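PDB 2OQH: putative isomerase from Streptomyces coelicolor A3, which probably acts as an isomerase or acid-sugar dehydratase of the enolase superfamily, perhaps converting D-glucarate to 5-dehydro-4-deoxy-D-glucarate with loss of water. Local coordinates for residues G30-S42 with W47-V60. Sequence-based numbering, arbitrary orientation.
Sequences GETRTVVRVRTDS and WGETMWGAPVAAIV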
# COMPACT_ATOMS: atom_id res chain seq x y z
N GLY A 30 10.48 3.83 -14.66
CA GLY A 30 10.99 4.55 -13.51
C GLY A 30 9.88 5.03 -12.59
O GLY A 30 8.70 5.00 -12.96
N GLU A 31 10.25 5.48 -11.39
CA GLU A 31 9.26 5.95 -10.43
C GLU A 31 9.70 7.21 -9.67
O GLU A 31 10.89 7.40 -9.40
CB GLU A 31 8.96 4.82 -9.45
CG GLU A 31 7.97 5.18 -8.37
CD GLU A 31 7.67 4.00 -7.48
OE1 GLU A 31 6.74 3.22 -7.80
OE2 GLU A 31 8.39 3.84 -6.47
N THR A 32 8.74 8.06 -9.34
CA THR A 32 9.04 9.29 -8.62
C THR A 32 8.46 9.23 -7.20
O THR A 32 7.31 8.83 -7.01
CB THR A 32 8.47 10.51 -9.38
OG1 THR A 32 9.14 10.64 -10.65
CG2 THR A 32 8.67 11.78 -8.59
N ARG A 33 9.26 9.64 -6.22
CA ARG A 33 8.84 9.64 -4.82
C ARG A 33 9.35 10.88 -4.09
O ARG A 33 10.38 11.45 -4.45
CB ARG A 33 9.38 8.40 -4.10
CG ARG A 33 9.07 7.07 -4.79
CD ARG A 33 7.61 6.69 -4.66
NE ARG A 33 7.24 6.42 -3.27
CZ ARG A 33 6.07 5.90 -2.90
NH1 ARG A 33 5.15 5.61 -3.81
NH2 ARG A 33 5.81 5.68 -1.62
N THR A 34 8.63 11.29 -3.05
CA THR A 34 9.01 12.44 -2.24
C THR A 34 9.59 11.92 -0.93
O THR A 34 8.96 11.10 -0.25
CB THR A 34 7.80 13.35 -1.93
OG1 THR A 34 7.39 14.03 -3.12
CG2 THR A 34 8.17 14.39 -0.86
N VAL A 35 10.78 12.38 -0.57
CA VAL A 35 11.42 11.95 0.68
C VAL A 35 11.52 13.13 1.64
O VAL A 35 11.84 14.25 1.24
CB VAL A 35 12.84 11.41 0.43
CG1 VAL A 35 13.43 10.88 1.72
CG2 VAL A 35 12.80 10.31 -0.62
N VAL A 36 11.25 12.87 2.91
CA VAL A 36 11.29 13.91 3.93
C VAL A 36 12.20 13.54 5.08
O VAL A 36 12.29 12.36 5.45
CB VAL A 36 9.87 14.17 4.49
CG1 VAL A 36 9.91 15.20 5.61
CG2 VAL A 36 8.94 14.62 3.36
N ARG A 37 12.91 14.53 5.63
CA ARG A 37 13.78 14.29 6.78
C ARG A 37 13.41 15.26 7.89
O ARG A 37 13.35 16.47 7.68
CB ARG A 37 15.27 14.51 6.44
CG ARG A 37 16.20 14.37 7.67
CD ARG A 37 17.67 14.68 7.35
NE ARG A 37 17.84 16.06 6.93
CZ ARG A 37 18.88 16.52 6.23
NH1 ARG A 37 19.87 15.71 5.88
NH2 ARG A 37 18.92 17.79 5.87
N VAL A 38 13.15 14.72 9.08
CA VAL A 38 12.82 15.57 10.21
C VAL A 38 14.01 15.60 11.15
O VAL A 38 14.42 14.56 11.68
CB VAL A 38 11.56 15.04 10.95
CG1 VAL A 38 11.33 15.84 12.22
CG2 VAL A 38 10.35 15.14 10.03
N ARG A 39 14.57 16.78 11.35
CA ARG A 39 15.73 16.95 12.23
C ARG A 39 15.34 17.50 13.60
O ARG A 39 14.57 18.45 13.70
CB ARG A 39 16.74 17.88 11.57
CG ARG A 39 17.98 18.15 12.41
CD ARG A 39 18.78 19.30 11.83
NE ARG A 39 19.22 19.03 10.45
CZ ARG A 39 20.00 18.02 10.10
NH1 ARG A 39 20.43 17.17 11.02
NH2 ARG A 39 20.40 17.88 8.84
N THR A 40 15.88 16.91 14.67
CA THR A 40 15.58 17.36 16.02
C THR A 40 16.80 17.91 16.75
O THR A 40 17.92 17.45 16.52
CB THR A 40 14.99 16.20 16.87
OG1 THR A 40 16.02 15.23 17.13
CG2 THR A 40 13.84 15.52 16.12
N ASP A 41 16.59 18.87 17.65
CA ASP A 41 17.69 19.46 18.41
C ASP A 41 18.42 18.45 19.29
O ASP A 41 19.24 18.83 20.13
CB ASP A 41 17.22 20.66 19.26
CG ASP A 41 16.06 20.32 20.18
OD1 ASP A 41 15.76 19.13 20.41
OD2 ASP A 41 15.45 21.27 20.71
N SER A 42 18.14 17.17 19.10
CA SER A 42 18.83 16.15 19.89
C SER A 42 19.84 15.46 18.97
O SER A 42 20.68 14.68 19.43
CB SER A 42 17.85 15.10 20.41
OG SER A 42 17.54 14.15 19.40
N TRP A 47 13.19 9.77 8.82
CA TRP A 47 12.97 9.78 7.38
C TRP A 47 11.63 9.21 6.99
O TRP A 47 11.12 8.28 7.62
CB TRP A 47 14.07 8.98 6.67
CG TRP A 47 15.42 9.60 6.79
CD1 TRP A 47 16.28 9.47 7.83
CD2 TRP A 47 16.04 10.50 5.86
NE1 TRP A 47 17.41 10.23 7.61
CE2 TRP A 47 17.28 10.87 6.40
CE3 TRP A 47 15.66 11.02 4.61
CZ2 TRP A 47 18.16 11.75 5.74
CZ3 TRP A 47 16.53 11.90 3.95
CH2 TRP A 47 17.76 12.25 4.52
N GLY A 48 11.06 9.77 5.92
CA GLY A 48 9.78 9.32 5.42
C GLY A 48 9.78 9.38 3.91
O GLY A 48 10.50 10.20 3.32
N GLU A 49 8.99 8.53 3.28
CA GLU A 49 8.91 8.49 1.83
C GLU A 49 7.44 8.36 1.46
O GLU A 49 6.70 7.61 2.11
CB GLU A 49 9.67 7.28 1.29
CG GLU A 49 9.54 7.07 -0.21
CD GLU A 49 9.60 5.60 -0.59
OE1 GLU A 49 10.39 4.84 0.02
OE2 GLU A 49 8.86 5.19 -1.52
N THR A 50 7.01 9.09 0.44
CA THR A 50 5.62 9.02 0.03
C THR A 50 5.54 9.12 -1.49
O THR A 50 6.55 9.28 -2.17
CB THR A 50 4.79 10.13 0.72
OG1 THR A 50 3.40 9.85 0.57
CG2 THR A 50 5.10 11.49 0.12
N MSE A 51 4.33 9.05 -2.03
CA MSE A 51 4.12 9.08 -3.47
C MSE A 51 4.32 10.43 -4.18
O MSE A 51 4.33 11.49 -3.55
CB MSE A 51 2.72 8.57 -3.78
CG MSE A 51 1.64 9.60 -3.54
SE MSE A 51 -0.12 8.86 -3.69
CE MSE A 51 -0.23 8.61 -5.60
N TRP A 52 4.46 10.34 -5.50
CA TRP A 52 4.63 11.49 -6.38
C TRP A 52 5.74 12.47 -6.03
O TRP A 52 6.44 12.30 -5.03
CB TRP A 52 3.30 12.22 -6.52
CG TRP A 52 2.28 11.43 -7.29
CD1 TRP A 52 2.17 10.06 -7.33
CD2 TRP A 52 1.21 11.94 -8.08
NE1 TRP A 52 1.09 9.70 -8.10
CE2 TRP A 52 0.48 10.83 -8.57
CE3 TRP A 52 0.78 13.23 -8.42
CZ2 TRP A 52 -0.65 10.98 -9.38
CZ3 TRP A 52 -0.35 13.37 -9.23
CH2 TRP A 52 -1.05 12.25 -9.70
N GLY A 53 5.89 13.49 -6.87
CA GLY A 53 6.94 14.48 -6.66
C GLY A 53 6.50 15.91 -6.39
O GLY A 53 5.97 16.21 -5.32
N ALA A 54 6.73 16.78 -7.37
CA ALA A 54 6.41 18.20 -7.25
C ALA A 54 5.18 18.59 -6.41
O ALA A 54 5.31 19.28 -5.41
CB ALA A 54 6.31 18.84 -8.64
N PRO A 55 3.98 18.14 -6.80
CA PRO A 55 2.83 18.54 -5.97
C PRO A 55 2.85 18.10 -4.50
O PRO A 55 2.44 18.85 -3.61
CB PRO A 55 1.64 18.00 -6.76
CG PRO A 55 2.19 16.78 -7.42
CD PRO A 55 3.57 17.23 -7.88
N VAL A 56 3.32 16.88 -4.23
CA VAL A 56 3.35 16.40 -2.85
C VAL A 56 4.44 17.12 -2.07
O VAL A 56 4.26 17.48 -0.90
CB VAL A 56 3.59 14.88 -2.77
CG1 VAL A 56 3.64 14.44 -1.32
CG2 VAL A 56 2.47 14.15 -3.50
N ALA A 57 5.58 17.31 -2.73
CA ALA A 57 6.70 18.00 -2.11
C ALA A 57 6.28 19.43 -1.76
O ALA A 57 6.70 19.97 -0.74
CB ALA A 57 7.89 18.01 -3.05
N ALA A 58 5.45 20.04 -2.61
CA ALA A 58 5.01 21.41 -2.36
C ALA A 58 4.15 21.52 -1.10
O ALA A 58 4.28 22.47 -0.33
CB ALA A 58 4.23 21.94 -3.56
N ILE A 59 3.29 20.53 -0.89
CA ILE A 59 2.42 20.52 0.28
C ILE A 59 3.23 20.38 1.56
O ILE A 59 2.96 21.06 2.56
CB ILE A 59 1.40 19.35 0.20
CG1 ILE A 59 0.53 19.50 -1.05
CG2 ILE A 59 0.50 19.35 1.44
CD1 ILE A 59 -0.40 18.32 -1.28
N VAL A 60 4.23 19.51 1.55
CA VAL A 60 5.06 19.30 2.72
C VAL A 60 5.79 20.58 3.11
O VAL A 60 5.85 20.95 4.28
CB VAL A 60 6.11 18.21 2.50
CG1 VAL A 60 6.90 17.98 3.79
CG2 VAL A 60 5.43 16.92 2.08
O HOH W 1 4.97 7.27 -6.59
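Arg37 lies alongside Trp47, its CB 3.8 Å from the centroid of the six-membered ring and almost on the ring normal, a CH-pi contact. With CG anti to the backbone N (chi1 176°), the aliphatic chain runs over the indole face, and the guanidinium goes on to a salt bridge with Asp9. Val35 CG1 meets the same ring at its edge, near the plane, 3.7 Å from Trp47 CE3. Across from Val35, on the same face of the sheet, Glu49 OE2 accepts a weak, bent bond from Arg33 NE at 2.7 Å; this salt bridge joins guanidinium and carboxylate planes 82° apart, while Thr50 O lies over one guanidinium face. An alanine in place of Arg33 would probably cost the Glu49 carboxylate this positive partner, though the backbone N-H groups of Leu302 and Ala305 would still bind its oxygens. These pairs belong to the antiparallel hairpin of strands 31-40 and 45-51 in the enolase-type N-terminal domain, and Glu49 ties it to the barrel domain. On the other face, Thr34 OG1 donates to Trp52 O at 2.7 Å, gripping the turn into helix 54-63. Farther along that helix, Val60 CG1 meets Val36 CG2 tip to tip at 4.0 Å.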